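Local coordinates for putative outer membrane protein (LpxR) (Salmonella typhimurium, PDB 3FID) that acts as an outer-membrane lipid A deacylase, probably trimming acyl chains from the lipid A anchor of lipopolysaccharide, at residues K146-L151 with E167-G172; V162-E167 with Y181-A186; N174-L179 with F199-R204; V223-V228 with N249-E254. All blocks are in the same frame, centred on the assembly; numbering follows the deposited sequence.

Contact 1 (K146-L151 with E167-G172); sequences KGMVSL and EVSAVG. With CXE (pentaethylene glycol monodecyl ether), chain M.
Two neighbouring antiparallel strands of the outer-membrane barrel, 140-157 and 160-173, form a beta hairpin, and 146-151 pairs here with 167-172. Two hydrogen-bonded pairs, G147 with A170 and V149 with V168, carry four backbone bonds; V149 N to V168 O is 2.9 Å. One face of the pair holds V149 and V168, beta-branched and apolar as suits a wall against which the detergent chain lies. V149 CG1 comes within 3.9 Å of detergent C8, and V168 CG2 within 3.8 Å of C10, at the junction of alkyl tail and ether head.

The other face, carrying K146, M148, S150, E167, S169 and V171, is buried and more polar. M148 runs alongside S169, its CG 3.3 Å from S169 OG. The E167 chain folds back at chi2 (85°), bringing OE1 over its own strand, where S169 OG donates to it at 2.8 Å on the syn side. K146 lies beside V171 through its CG, then bends at chi3 and carries NZ away to a salt bridge with D104, a zinc ligand. The greasy outer face suits the membrane, whereas the interior face buries charged groups that need partners: a serine hydroxyl holds one carboxylate oxygen, and D104 probably balances the lysine.

Contact 2 (V162-E167 with Y181-A186); sequences VGFYPE and YGATVA. With CXE (pentaethylene glycol monodecyl ether), chain M.
F164 and A183 make the apolar centre, with ring atom CE1 of F164 3.7 Å from A183 CB. V185 crosses F164 at a slant and sets CG1 at the ring edge, 3.9 Å from F164 CD1, while CD of P166 lies over one face of the same ring, toward its rim. With CG anti to the backbone N (chi1 169°), the phenylalanine ring lies along its own strand over P166, its CD1 and CE1 side turned to V185 and A183. A183 is small enough to receive the ring, and this apolar surface suits the detergent-binding side of the barrel: A183 and V185 each line a detergent pocket, and P166 borders another.

On the reverse face, Y165 puts its ring edge against A186, its CE1 3.9 Å from A186 CB; chi1 of -51° lays the ring along its own strand above G163. Its hydroxyl occupies the place a side chain on G163 would need, so glycine fits there. G182 similarly leaves room for the E167 carboxylate, whose OE2 comes 3.4 Å from G182 N without a hydrogen bond, the S169 hydroxyl bonding the other oxygen.

Between the faces, six backbone bonds join the strands. Y165 N to T184 O is short at 2.7 Å, but its return partner, T184 N to Y165 O, is long at 3.2 Å, and T184 N sits 52° out of the carbonyl plane. A water donates to Y165 O and also bonds T184 OG1. Thus the Y165 carbonyl has two donors and the buried T184 hydroxyl a water partner, on the face that also holds E167, opposite apolar F164, A183 and V185.

Contact 3 (N174-L179 with F199-R204); sequences NLFQYL and FGLLSR
F176 meets L201 almost at a right angle: the leucine methyl CD1 lies against the root of the aromatic ring, 3.6 Å from F176 CG and 3.7 Å from F176 CD2. The same methyl also reaches the Y178 ring, 4.1 Å from Y178 CE1, so one slim branch serves two aromatic side chains two residues apart on the same strand. A leucine suits the place because its extended chain (chi2 169°) carries a methyl far enough from the loop to touch both.

Y178 reaches further. Its phenolic oxygen accepts a hydrogen bond from L201 N at 3.2 Å. Y178 OH also donates to a water lying in the ring plane, with 2.7 Å between Y178 OH and the water oxygen; that water in turn donates a hydrogen bond to F199 O. The hydroxyl thus acts as acceptor and donor at once, tying the strand to a loop that turns through a short 3-10 segment, with L202 N bonded back to F199 O. At the turn G200 adopts a positive phi of 57°, which favours glycine, and the Y178 hydroxyl stands close to where a side chain would begin, a second reason glycine suits the position. L202 adds its CD2, 3.9 Å from Y178 OH.

Around this core, R226 makes a cation-pi contact with Y178, and the F82 ring meets that of F176. Inward-pointing aromatic side chains of the wall here anchor a loop folded against the inside of the outer-membrane beta-barrel, with L201 about 6 Å from a zinc ion (nearest atoms).

Contact 4 (V223-V228 with N249-E254); sequences VERREV and NKTVDE. With CXE (pentaethylene glycol monodecyl ether), chain M.
R225 and D253 lie side by side and point the same way, their guanidinium and carboxylate planes only 1° apart. The arginine grips the acid side-on: R225 NE bonds D253 OD1 at 2.7 Å and R225 NH2 bonds D253 OD2 at 2.8 Å, each nearly straight and each meeting the syn lone pair of its D253 oxygen. A bend at chi3 (-63°) brings NE and NH2 round to face the carboxylate, and the arginine CD rests 3.5 Å from T251 CG2. Atom O23 of the detergent lies over one face of the flat guanidinium, whose edge is taken by D253.

R226, pointing to the other face of the sheet, makes a very different pair with E254. The two planes stand 84° apart, and R226 NH2 reaches E254 OE1 at 2.9 Å from above the carboxylate plane, so a single bond replaces the two-pronged grip. V252 CG1 lies over a face of this guanidinium, near its rim. E254 shares its charge: OE2 also takes a salt bridge from R256 and a hydrogen bond from G200 N.

Farther along, E227 crosses T251 obliquely, and T251 OG1 donates to E227 OE2 at 2.9 Å. V228 and V252 meet through their CG2 methyls, 4.0 Å apart, an apolar patch on the R226 side. Five backbone bonds join the strands, including a short one from R226 N to V252 O at 2.6 Å. Both faces are polar here, R225 and D253 beside the detergent head group and R226 and E254 on the inner face, in antiparallel pairing as in an outer-membrane beta-barrel wall.

How the contacts relate
Contacts 1 and 2 are successive strand pairings of the barrel wall, contact 4 follows after the intervening pairing of 176-188 with 215-228, and contact 3 ties a loop to the inner side. Contacts 1 and 2 share E167, their centres about 13 Å apart; the centre of contact 3 lies about 9 Å from that of contact 1 and 11 Å from that of contact 4. Inside, E167 OE2 approaches E224 OE2 of contact 4 at 2.7 Å, a close pair of acids that may share a proton. F199 of contact 3 packs on both. Outside, one detergent molecule runs past contacts 1, 2 and 4. From nearest side-chain atoms, K146 lies about 4 Å and L201 about 6 Å from the zinc ion held by H54, H84 and D104.

Contact 1 (K146-L151 with E167-G172)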
# COMPACT_ATOMS: atom_id res chain seq x y z
N LYS A 146 9.36 9.58 -5.15
CA LYS A 146 9.33 8.84 -3.88
C LYS A 146 10.73 8.62 -3.34
O LYS A 146 11.66 8.34 -4.10
CB LYS A 146 8.65 7.48 -4.08
CG LYS A 146 7.19 7.57 -4.53
CD LYS A 146 6.59 6.20 -4.73
CE LYS A 146 6.98 5.63 -6.07
NZ LYS A 146 6.51 4.22 -6.17
N GLY A 147 10.88 8.69 -2.03
CA GLY A 147 12.20 8.38 -1.47
C GLY A 147 12.03 7.83 -0.07
O GLY A 147 11.08 8.18 0.63
N MET A 148 12.96 6.94 0.32
CA MET A 148 12.98 6.41 1.68
C MET A 148 14.42 6.25 2.14
O MET A 148 15.29 5.87 1.35
CB MET A 148 12.25 5.07 1.75
CG MET A 148 12.12 4.52 3.16
SD MET A 148 11.38 2.89 3.17
CE MET A 148 12.92 1.96 3.26
N VAL A 149 14.68 6.59 3.40
CA VAL A 149 15.93 6.16 4.04
C VAL A 149 15.65 5.50 5.38
O VAL A 149 14.83 5.98 6.15
CB VAL A 149 16.96 7.31 4.18
CG1 VAL A 149 16.42 8.44 5.00
CG2 VAL A 149 18.27 6.78 4.80
N SER A 150 16.37 4.41 5.64
CA SER A 150 16.18 3.62 6.84
C SER A 150 17.54 3.30 7.41
O SER A 150 18.45 2.97 6.67
CB SER A 150 15.48 2.30 6.48
OG SER A 150 15.25 1.51 7.63
N LEU A 151 17.68 3.42 8.73
CA LEU A 151 18.82 2.83 9.43
C LEU A 151 18.47 1.38 9.68
O LEU A 151 17.28 1.02 9.78
CB LEU A 151 19.09 3.55 10.75
CG LEU A 151 19.41 5.04 10.65
CD1 LEU A 151 19.38 5.63 12.06
CD2 LEU A 151 20.77 5.28 9.99
N GLU A 167 12.99 5.00 10.00
CA GLU A 167 12.97 5.42 8.60
C GLU A 167 12.26 6.77 8.43
O GLU A 167 11.41 7.17 9.25
CB GLU A 167 12.33 4.32 7.70
CG GLU A 167 10.83 3.98 8.01
CD GLU A 167 9.86 4.91 7.30
OE1 GLU A 167 10.20 5.53 6.28
OE2 GLU A 167 8.67 5.00 7.82
N VAL A 168 12.67 7.48 7.38
CA VAL A 168 11.99 8.68 6.88
C VAL A 168 11.62 8.46 5.41
O VAL A 168 12.43 7.92 4.63
CB VAL A 168 12.90 9.95 7.00
CG1 VAL A 168 12.16 11.20 6.47
CG2 VAL A 168 13.29 10.16 8.46
N SER A 169 10.40 8.85 5.04
CA SER A 169 9.94 8.72 3.66
C SER A 169 9.41 10.02 3.16
O SER A 169 8.94 10.85 3.93
CB SER A 169 8.84 7.67 3.56
OG SER A 169 9.39 6.37 3.70
N ALA A 170 9.42 10.18 1.84
CA ALA A 170 8.92 11.40 1.24
C ALA A 170 8.31 11.09 -0.13
O ALA A 170 8.87 10.31 -0.92
CB ALA A 170 10.06 12.42 1.12
N VAL A 171 7.14 11.68 -0.38
CA VAL A 171 6.47 11.60 -1.68
C VAL A 171 6.10 13.02 -2.10
O VAL A 171 5.66 13.81 -1.28
CB VAL A 171 5.19 10.70 -1.62
CG1 VAL A 171 4.48 10.63 -2.95
CG2 VAL A 171 5.58 9.27 -1.19
N GLY A 172 6.32 13.33 -3.38
CA GLY A 172 5.88 14.61 -3.92
C GLY A 172 5.28 14.47 -5.31
O GLY A 172 5.36 13.39 -5.92
C1 CXE M . 26.21 9.28 4.42
C2 CXE M . 25.03 10.11 4.86
C3 CXE M . 24.31 9.46 6.05
C4 CXE M . 22.79 9.62 5.96
C5 CXE M . 22.11 9.48 7.32
C6 CXE M . 20.62 9.19 7.14
C7 CXE M . 19.94 8.69 8.42
C8 CXE M . 18.42 8.82 8.28
C9 CXE M . 17.62 7.93 9.24
C10 CXE M . 16.46 8.71 9.86
O11 CXE M . 15.65 7.85 10.65
C12 CXE M . 15.13 8.48 11.83
C13 CXE M . 13.59 8.49 11.85
O14 CXE M . 13.08 8.22 13.16
C15 CXE M . 11.65 8.07 13.20
C16 CXE M . 11.22 7.07 14.28
O17 CXE M . 9.97 7.50 14.85
C18 CXE M . 9.00 6.47 15.06
C19 CXE M . 7.69 7.08 15.59
O20 CXE M . 6.59 6.81 14.71
C21 CXE M . 5.37 7.48 15.05
C22 CXE M . 4.34 6.42 15.38
O23 CXE M . 3.05 6.97 15.62
C24 CXE M . 2.29 6.16 16.52
C25 CXE M . 1.80 7.03 17.66
O26 CXE M . 1.21 6.22 18.66

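Contact 2 (V162-E167 with Y181-A186)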
# COMPACT_ATOMS: atom_id res chain seq x y z
N VAL A 162 17.40 -10.22 13.98
CA VAL A 162 16.36 -9.37 14.58
C VAL A 162 16.80 -7.93 14.45
O VAL A 162 17.95 -7.64 14.71
CB VAL A 162 16.03 -9.73 16.09
CG1 VAL A 162 15.93 -11.22 16.28
CG2 VAL A 162 17.09 -9.18 17.04
N GLY A 163 15.91 -7.05 13.97
CA GLY A 163 16.31 -5.69 13.65
C GLY A 163 15.28 -4.63 13.99
O GLY A 163 14.12 -4.93 14.21
N PHE A 164 15.74 -3.38 14.03
CA PHE A 164 14.93 -2.19 14.33
C PHE A 164 15.21 -1.24 13.19
O PHE A 164 16.36 -0.93 12.90
CB PHE A 164 15.36 -1.58 15.68
CG PHE A 164 14.77 -0.22 15.97
CD1 PHE A 164 13.39 -0.04 16.10
CD2 PHE A 164 15.62 0.90 16.16
CE1 PHE A 164 12.85 1.22 16.38
CE2 PHE A 164 15.10 2.15 16.45
CZ PHE A 164 13.70 2.31 16.56
N TYR A 165 14.16 -0.75 12.52
CA TYR A 165 14.42 -0.01 11.29
C TYR A 165 13.71 1.34 11.30
O TYR A 165 12.62 1.45 10.73
CB TYR A 165 14.02 -0.86 10.06
CG TYR A 165 14.61 -2.25 10.09
CD1 TYR A 165 13.89 -3.34 10.56
CD2 TYR A 165 15.93 -2.46 9.67
CE1 TYR A 165 14.46 -4.61 10.61
CE2 TYR A 165 16.49 -3.71 9.72
CZ TYR A 165 15.75 -4.78 10.19
OH TYR A 165 16.35 -6.00 10.24
N PRO A 166 14.31 2.35 11.95
CA PRO A 166 13.72 3.68 11.88
C PRO A 166 13.98 4.26 10.50
O PRO A 166 15.05 3.99 9.88
CB PRO A 166 14.45 4.45 13.00
CG PRO A 166 15.77 3.82 13.09
CD PRO A 166 15.54 2.34 12.77
N GLU A 167 12.99 5.00 10.00
CA GLU A 167 12.97 5.42 8.60
C GLU A 167 12.26 6.77 8.43
O GLU A 167 11.41 7.17 9.25
CB GLU A 167 12.33 4.32 7.70
CG GLU A 167 10.83 3.98 8.01
CD GLU A 167 9.86 4.91 7.30
OE1 GLU A 167 10.20 5.53 6.28
OE2 GLU A 167 8.67 5.00 7.82
N TYR A 181 7.59 9.42 8.85
CA TYR A 181 8.65 8.91 9.72
C TYR A 181 8.06 7.79 10.55
O TYR A 181 6.90 7.86 10.97
CB TYR A 181 9.23 10.00 10.64
CG TYR A 181 8.20 10.89 11.31
CD1 TYR A 181 7.80 10.68 12.63
CD2 TYR A 181 7.63 11.96 10.60
CE1 TYR A 181 6.84 11.53 13.24
CE2 TYR A 181 6.68 12.80 11.18
CZ TYR A 181 6.29 12.58 12.50
OH TYR A 181 5.35 13.44 13.03
N GLY A 182 8.84 6.76 10.78
CA GLY A 182 8.31 5.55 11.37
C GLY A 182 9.39 4.57 11.70
O GLY A 182 10.59 4.88 11.65
N ALA A 183 8.97 3.39 12.09
CA ALA A 183 9.94 2.33 12.33
C ALA A 183 9.26 0.99 12.16
O ALA A 183 8.06 0.87 12.35
CB ALA A 183 10.57 2.48 13.73
N THR A 184 10.05 -0.03 11.81
CA THR A 184 9.57 -1.39 11.71
C THR A 184 10.51 -2.20 12.60
O THR A 184 11.68 -1.86 12.71
CB THR A 184 9.66 -1.89 10.23
OG1 THR A 184 8.90 -1.02 9.37
CG2 THR A 184 9.13 -3.33 10.06
N VAL A 185 9.98 -3.23 13.27
CA VAL A 185 10.84 -4.26 13.87
C VAL A 185 10.57 -5.56 13.12
O VAL A 185 9.44 -5.81 12.67
CB VAL A 185 10.60 -4.43 15.40
CG1 VAL A 185 11.21 -3.23 16.13
CG2 VAL A 185 9.09 -4.57 15.73
N ALA A 186 11.60 -6.36 12.94
CA ALA A 186 11.46 -7.61 12.19
C ALA A 186 12.37 -8.68 12.76
O ALA A 186 13.44 -8.39 13.31
CB ALA A 186 11.77 -7.39 10.70
C1 CXE M . 26.21 9.28 4.42
C2 CXE M . 25.03 10.11 4.86
C3 CXE M . 24.31 9.46 6.05
C4 CXE M . 22.79 9.62 5.96
C5 CXE M . 22.11 9.48 7.32
C6 CXE M . 20.62 9.19 7.14
C7 CXE M . 19.94 8.69 8.42
C8 CXE M . 18.42 8.82 8.28
C9 CXE M . 17.62 7.93 9.24
C10 CXE M . 16.46 8.71 9.86
O11 CXE M . 15.65 7.85 10.65
C12 CXE M . 15.13 8.48 11.83
C13 CXE M . 13.59 8.49 11.85
O14 CXE M . 13.08 8.22 13.16
C15 CXE M . 11.65 8.07 13.20
C16 CXE M . 11.22 7.07 14.28
O17 CXE M . 9.97 7.50 14.85
C18 CXE M . 9.00 6.47 15.06
C19 CXE M . 7.69 7.08 15.59
O20 CXE M . 6.59 6.81 14.71
C21 CXE M . 5.37 7.48 15.05
C22 CXE M . 4.34 6.42 15.38
O23 CXE M . 3.05 6.97 15.62
C24 CXE M . 2.29 6.16 16.52
C25 CXE M . 1.80 7.03 17.66
O26 CXE M . 1.21 6.22 18.66
O HOH W 1 10.79 0.66 8.56

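Contact 3 (N174-L179 with F199-R204)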
# COMPACT_ATOMS: atom_id res chain seq x y z
N ASN A 174 1.84 15.97 -8.01
CA ASN A 174 0.53 16.63 -8.11
C ASN A 174 -0.63 15.70 -7.76
O ASN A 174 -1.81 16.09 -7.86
CB ASN A 174 0.35 17.27 -9.50
CG ASN A 174 0.36 16.24 -10.66
OD1 ASN A 174 1.10 15.23 -10.61
ND2 ASN A 174 -0.41 16.53 -11.72
N LEU A 175 -0.31 14.50 -7.30
CA LEU A 175 -1.33 13.55 -6.88
C LEU A 175 -1.26 13.32 -5.37
O LEU A 175 -2.28 13.49 -4.68
CB LEU A 175 -1.18 12.22 -7.63
CG LEU A 175 -1.11 12.24 -9.16
CD1 LEU A 175 -1.01 10.86 -9.66
CD2 LEU A 175 -2.36 12.88 -9.71
N PHE A 176 -0.08 12.94 -4.86
CA PHE A 176 0.18 12.77 -3.42
C PHE A 176 1.47 13.45 -3.00
O PHE A 176 2.49 13.40 -3.71
CB PHE A 176 0.30 11.29 -3.02
CG PHE A 176 -0.85 10.43 -3.47
CD1 PHE A 176 -2.00 10.28 -2.67
CD2 PHE A 176 -0.78 9.76 -4.68
CE1 PHE A 176 -3.05 9.46 -3.10
CE2 PHE A 176 -1.80 8.94 -5.11
CZ PHE A 176 -2.95 8.78 -4.32
N GLN A 177 1.45 14.03 -1.81
CA GLN A 177 2.60 14.70 -1.27
C GLN A 177 2.55 14.58 0.24
O GLN A 177 1.56 14.94 0.86
CB GLN A 177 2.65 16.15 -1.74
CG GLN A 177 3.92 16.87 -1.33
CD GLN A 177 4.32 17.90 -2.37
OE1 GLN A 177 4.73 17.57 -3.48
NE2 GLN A 177 4.13 19.17 -2.03
N TYR A 178 3.59 13.98 0.80
CA TYR A 178 3.72 13.81 2.25
C TYR A 178 5.15 13.56 2.69
O TYR A 178 6.03 13.25 1.88
CB TYR A 178 2.77 12.73 2.78
CG TYR A 178 3.09 11.30 2.36
CD1 TYR A 178 2.33 10.64 1.39
CD2 TYR A 178 4.15 10.59 2.96
CE1 TYR A 178 2.61 9.28 1.04
CE2 TYR A 178 4.43 9.28 2.61
CZ TYR A 178 3.65 8.63 1.65
OH TYR A 178 3.95 7.31 1.31
N LEU A 179 5.37 13.74 3.99
CA LEU A 179 6.64 13.41 4.63
C LEU A 179 6.29 12.45 5.77
O LEU A 179 5.43 12.76 6.60
CB LEU A 179 7.31 14.67 5.20
CG LEU A 179 8.65 14.40 5.91
CD1 LEU A 179 9.74 13.91 4.94
CD2 LEU A 179 9.15 15.64 6.72
N PHE A 199 5.94 1.68 3.94
CA PHE A 199 4.56 2.02 4.24
C PHE A 199 3.96 2.83 3.07
O PHE A 199 4.70 3.47 2.30
CB PHE A 199 4.49 2.91 5.47
CG PHE A 199 5.08 2.28 6.71
CD1 PHE A 199 4.26 1.55 7.59
CD2 PHE A 199 6.45 2.40 6.99
CE1 PHE A 199 4.81 0.97 8.75
CE2 PHE A 199 7.00 1.85 8.15
CZ PHE A 199 6.19 1.13 9.03
N GLY A 200 2.64 2.82 2.99
CA GLY A 200 1.94 3.73 2.08
C GLY A 200 2.43 3.53 0.66
O GLY A 200 2.48 2.39 0.17
N LEU A 201 2.80 4.63 0.00
CA LEU A 201 3.25 4.53 -1.39
C LEU A 201 4.68 3.97 -1.51
O LEU A 201 5.20 3.77 -2.62
CB LEU A 201 3.12 5.91 -2.06
CG LEU A 201 1.67 6.40 -2.24
CD1 LEU A 201 1.64 7.90 -2.66
CD2 LEU A 201 0.86 5.58 -3.21
N LEU A 202 5.32 3.72 -0.37
CA LEU A 202 6.63 3.09 -0.35
C LEU A 202 6.52 1.60 0.05
O LEU A 202 7.52 0.91 0.19
CB LEU A 202 7.60 3.85 0.60
CG LEU A 202 8.37 5.12 0.19
CD1 LEU A 202 9.42 4.87 -0.91
CD2 LEU A 202 7.40 6.27 -0.19
N SER A 203 5.30 1.09 0.17
CA SER A 203 5.13 -0.31 0.54
C SER A 203 5.64 -1.21 -0.61
O SER A 203 5.56 -0.86 -1.79
CB SER A 203 3.68 -0.59 0.98
OG SER A 203 2.82 -0.78 -0.12
N ARG A 204 6.23 -2.34 -0.25
CA ARG A 204 6.94 -3.11 -1.28
C ARG A 204 5.98 -4.02 -2.06
O ARG A 204 6.31 -4.45 -3.16
CB ARG A 204 8.14 -3.82 -0.68
CG ARG A 204 9.32 -2.84 -0.31
CD ARG A 204 10.24 -2.66 -1.53
NE ARG A 204 11.06 -3.86 -1.65
CZ ARG A 204 11.67 -4.27 -2.75
NH1 ARG A 204 11.55 -3.59 -3.89
NH2 ARG A 204 12.36 -5.38 -2.71
O HOH W 2 5.55 6.17 3.13

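Contact 4 (V223-V228 with N249-E254)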
# COMPACT_ATOMS: atom_id res chain seq x y z
N VAL A 223 4.98 1.02 12.26
CA VAL A 223 4.05 2.15 12.18
C VAL A 223 4.82 3.31 11.57
O VAL A 223 6.03 3.49 11.85
CB VAL A 223 3.43 2.55 13.55
CG1 VAL A 223 4.50 2.83 14.65
CG2 VAL A 223 2.46 3.72 13.39
N GLU A 224 4.14 4.08 10.73
CA GLU A 224 4.70 5.28 10.16
C GLU A 224 3.71 6.41 10.32
O GLU A 224 2.55 6.26 9.99
CB GLU A 224 5.03 5.08 8.67
CG GLU A 224 5.57 6.36 8.01
CD GLU A 224 5.72 6.25 6.50
OE1 GLU A 224 4.75 6.46 5.75
OE2 GLU A 224 6.84 5.94 6.05
N ARG A 225 4.16 7.55 10.83
CA ARG A 225 3.29 8.73 10.85
C ARG A 225 3.57 9.60 9.64
O ARG A 225 4.70 10.05 9.43
CB ARG A 225 3.54 9.55 12.13
CG ARG A 225 2.85 10.93 12.10
CD ARG A 225 2.58 11.41 13.52
NE ARG A 225 1.65 10.51 14.18
CZ ARG A 225 1.23 10.64 15.43
NH1 ARG A 225 1.67 11.66 16.17
NH2 ARG A 225 0.38 9.77 15.94
N ARG A 226 2.55 9.93 8.85
CA ARG A 226 2.84 10.91 7.80
C ARG A 226 2.09 12.21 7.88
O ARG A 226 0.95 12.27 8.37
CB ARG A 226 2.72 10.29 6.41
CG ARG A 226 1.43 9.60 6.17
CD ARG A 226 1.62 8.73 4.91
NE ARG A 226 0.36 8.34 4.32
CZ ARG A 226 -0.16 7.10 4.36
NH1 ARG A 226 -1.32 6.86 3.74
NH2 ARG A 226 0.47 6.12 4.98
N GLU A 227 2.78 13.27 7.47
CA GLU A 227 2.23 14.62 7.46
C GLU A 227 1.86 14.91 6.02
O GLU A 227 2.73 14.97 5.16
CB GLU A 227 3.27 15.61 7.95
CG GLU A 227 2.70 16.96 8.28
CD GLU A 227 1.77 16.95 9.50
OE1 GLU A 227 1.11 18.00 9.70
OE2 GLU A 227 1.69 15.90 10.24
N VAL A 228 0.57 15.05 5.78
CA VAL A 228 0.03 14.98 4.43
C VAL A 228 -0.21 16.40 3.90
O VAL A 228 -0.91 17.21 4.55
CB VAL A 228 -1.29 14.15 4.41
CG1 VAL A 228 -1.90 14.10 2.99
CG2 VAL A 228 -1.04 12.72 4.93
N ASN A 249 -7.28 15.13 6.85
CA ASN A 249 -6.53 15.22 8.10
C ASN A 249 -5.07 15.24 7.70
O ASN A 249 -4.63 14.46 6.84
CB ASN A 249 -6.76 14.00 8.97
CG ASN A 249 -8.09 14.03 9.68
OD1 ASN A 249 -8.64 15.10 9.97
ND2 ASN A 249 -8.59 12.85 10.02
N LYS A 250 -4.33 16.16 8.29
CA LYS A 250 -2.94 16.35 7.93
C LYS A 250 -1.99 15.33 8.54
O LYS A 250 -0.89 15.16 8.05
CB LYS A 250 -2.51 17.79 8.25
CG LYS A 250 -3.42 18.78 7.49
CD LYS A 250 -2.62 19.87 6.83
CE LYS A 250 -2.64 21.17 7.62
NZ LYS A 250 -3.88 21.95 7.36
N THR A 251 -2.41 14.66 9.61
CA THR A 251 -1.60 13.63 10.25
C THR A 251 -2.28 12.28 10.14
O THR A 251 -3.44 12.10 10.58
CB THR A 251 -1.29 13.98 11.73
OG1 THR A 251 -0.73 15.30 11.78
CG2 THR A 251 -0.29 13.03 12.28
N VAL A 252 -1.57 11.34 9.51
CA VAL A 252 -2.12 10.02 9.20
C VAL A 252 -1.08 8.95 9.60
O VAL A 252 0.09 9.02 9.20
CB VAL A 252 -2.52 9.91 7.68
CG1 VAL A 252 -2.88 8.46 7.30
CG2 VAL A 252 -3.69 10.82 7.33
N ASP A 253 -1.50 7.98 10.40
CA ASP A 253 -0.64 6.88 10.83
C ASP A 253 -1.01 5.63 10.08
O ASP A 253 -2.20 5.37 9.84
CB ASP A 253 -0.82 6.60 12.32
CG ASP A 253 -0.35 7.74 13.19
OD1 ASP A 253 0.44 8.57 12.71
OD2 ASP A 253 -0.77 7.79 14.37
N GLU A 254 0.01 4.85 9.71
CA GLU A 254 -0.20 3.55 9.06
C GLU A 254 0.51 2.43 9.83
O GLU A 254 1.73 2.50 10.09
CB GLU A 254 0.31 3.57 7.61
CG GLU A 254 0.11 2.20 6.87
CD GLU A 254 0.47 2.27 5.42
OE1 GLU A 254 0.04 3.22 4.76
OE2 GLU A 254 1.16 1.35 4.91
C1 CXE M . 26.21 9.28 4.42
C2 CXE M . 25.03 10.11 4.86
C3 CXE M . 24.31 9.46 6.05
C4 CXE M . 22.79 9.62 5.96
C5 CXE M . 22.11 9.48 7.32
C6 CXE M . 20.62 9.19 7.14
C7 CXE M . 19.94 8.69 8.42
C8 CXE M . 18.42 8.82 8.28
C9 CXE M . 17.62 7.93 9.24
C10 CXE M . 16.46 8.71 9.86
O11 CXE M . 15.65 7.85 10.65
C12 CXE M . 15.13 8.48 11.83
C13 CXE M . 13.59 8.49 11.85
O14 CXE M . 13.08 8.22 13.16
C15 CXE M . 11.65 8.07 13.20
C16 CXE M . 11.22 7.07 14.28
O17 CXE M . 9.97 7.50 14.85
C18 CXE M . 9.00 6.47 15.06
C19 CXE M . 7.69 7.08 15.59
O20 CXE M . 6.59 6.81 14.71
C21 CXE M . 5.37 7.48 15.05
C22 CXE M . 4.34 6.42 15.38
O23 CXE M . 3.05 6.97 15.62
C24 CXE M . 2.29 6.16 16.52
C25 CXE M . 1.80 7.03 17.66
O26 CXE M . 1.21 6.22 18.66